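Local coordinates for AbiEi antitoxin C-terminal domain-containing protein (Mycobacterium tuberculosis, PDB 1ZEL) that probably binds DNA through a winged-helix module and carries a domain related to the C-terminal part of AbiEi antitoxins, at residues 163-166 with 170-173. Sequence-based numbering, arbitrary orientation.
Sequences LLVR and DLVA
Leu171 pushes one methyl, CD2, against the end of helix 161-166, where it meets two neighbouring residues. Leu171 CD2 lies 4.1 Å from Leu164 CB and 3.9 Å from Val165 CG2, the valine branch that stands anti to its own carbonyl carbon (chi1 171° places CG1 anti to N). The more enclosed and more extensive part is around Leu164, which is buried and whose CB is directed toward the turn. Leu164 CD1 rests against the loop backbone, 3.8 Å from Leu171 O, while its CB receives the leucine methyl. No hydrogen bond joins the two segments; this is plain van der Waals packing within the region matching the AbiEi antitoxin C-terminal domain. The Val165 side is looser, a single methyl-methyl touch between two exposed residues. On the far side the loop holds its own shape: Asp170 CB points away from the helix, and Asp170 OD2 accepts from Val172 N (2.9 Å) in an Asx turn and from Ala173 N, the two donors reaching it from opposite faces of the carboxylate. Pro159, Leu169 and Trp174 also touch Leu164. The contact folds the chain leaving helix 161-166 back onto that helix, at the start of the long loop leading to helix 183-192.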
loop_
_atom_site.group_PDB
_atom_site.type_symbol
_atom_site.label_atom_id
_atom_site.label_comp_id
_atom_site.label_asym_id
_atom_site.label_seq_id
_atom_site.Cartn_x
_atom_site.Cartn_y
_atom_site.Cartn_z
ATOM N N LEU A 163 -6.601 17.695 4.045
ATOM C CA LEU A 163 -5.526 17.612 3.068
ATOM C C LEU A 163 -6.072 17.007 1.765
ATOM O O LEU A 163 -5.855 17.565 0.683
ATOM C CB LEU A 163 -4.308 16.812 3.600
ATOM C CG LEU A 163 -3.262 16.564 2.496
ATOM C CD1 LEU A 163 -2.438 17.822 2.182
ATOM C CD2 LEU A 163 -2.367 15.375 2.777
ATOM N N LEU A 164 -6.778 15.877 1.879
ATOM C CA LEU A 164 -7.421 15.246 0.715
ATOM C C LEU A 164 -8.253 16.242 -0.092
ATOM O O LEU A 164 -8.137 16.283 -1.324
ATOM C CB LEU A 164 -8.262 14.030 1.126
ATOM C CG LEU A 164 -7.434 12.888 1.733
ATOM C CD1 LEU A 164 -8.361 11.762 2.192
ATOM C CD2 LEU A 164 -6.324 12.360 0.765
ATOM N N VAL A 165 -9.064 17.048 0.599
ATOM C CA VAL A 165 -9.916 18.051 -0.049
ATOM C C VAL A 165 -9.078 19.100 -0.805
ATOM O O VAL A 165 -9.354 19.409 -1.986
ATOM C CB VAL A 165 -10.860 18.744 0.995
ATOM C CG1 VAL A 165 -11.574 19.912 0.387
ATOM C CG2 VAL A 165 -11.865 17.744 1.519
ATOM N N ARG A 166 -8.062 19.634 -0.132
ATOM C CA ARG A 166 -7.153 20.618 -0.728
ATOM C C ARG A 166 -6.425 20.021 -1.922
ATOM O O ARG A 166 -6.152 20.721 -2.893
ATOM C CB ARG A 166 -6.149 21.142 0.312
ATOM C CG ARG A 166 -5.010 22.025 -0.235
ATOM C CD ARG A 166 -5.585 23.305 -0.881
ATOM N NE ARG A 166 -4.566 24.134 -1.540
ATOM C CZ ARG A 166 -4.040 23.892 -2.744
ATOM N NH1 ARG A 166 -4.414 22.825 -3.453
ATOM N NH2 ARG A 166 -3.129 24.723 -3.244
ATOM N N ASP A 170 -10.313 12.143 -3.505
ATOM C CA ASP A 170 -11.604 11.728 -3.041
ATOM C C ASP A 170 -11.439 11.285 -1.598
ATOM O O ASP A 170 -10.497 10.535 -1.280
ATOM C CB ASP A 170 -12.126 10.568 -3.875
ATOM C CG ASP A 170 -13.513 10.157 -3.446
ATOM O OD1 ASP A 170 -14.473 10.714 -3.992
ATOM O OD2 ASP A 170 -13.642 9.331 -2.532
ATOM N N LEU A 171 -12.338 11.749 -0.730
ATOM C CA LEU A 171 -12.197 11.473 0.714
ATOM C C LEU A 171 -12.100 9.991 1.017
ATOM O O LEU A 171 -11.421 9.580 1.976
ATOM C CB LEU A 171 -13.352 12.106 1.493
ATOM C CG LEU A 171 -13.281 13.626 1.709
ATOM C CD1 LEU A 171 -14.589 14.183 2.307
ATOM C CD2 LEU A 171 -12.091 13.964 2.605
ATOM N N VAL A 172 -12.766 9.182 0.197
ATOM C CA VAL A 172 -12.833 7.744 0.426
ATOM C C VAL A 172 -12.092 6.913 -0.611
ATOM O O VAL A 172 -11.485 5.898 -0.259
ATOM C CB VAL A 172 -14.306 7.273 0.559
ATOM C CG1 VAL A 172 -14.395 5.734 0.618
ATOM C CG2 VAL A 172 -14.929 7.925 1.796
ATOM N N ALA A 173 -12.075 7.345 -1.868
ATOM C CA ALA A 173 -11.547 6.474 -2.944
ATOM C C ALA A 173 -10.193 6.860 -3.542
ATOM O O ALA A 173 -9.757 6.296 -4.595
ATOM C CB ALA A 173 -12.573 6.371 -4.028
#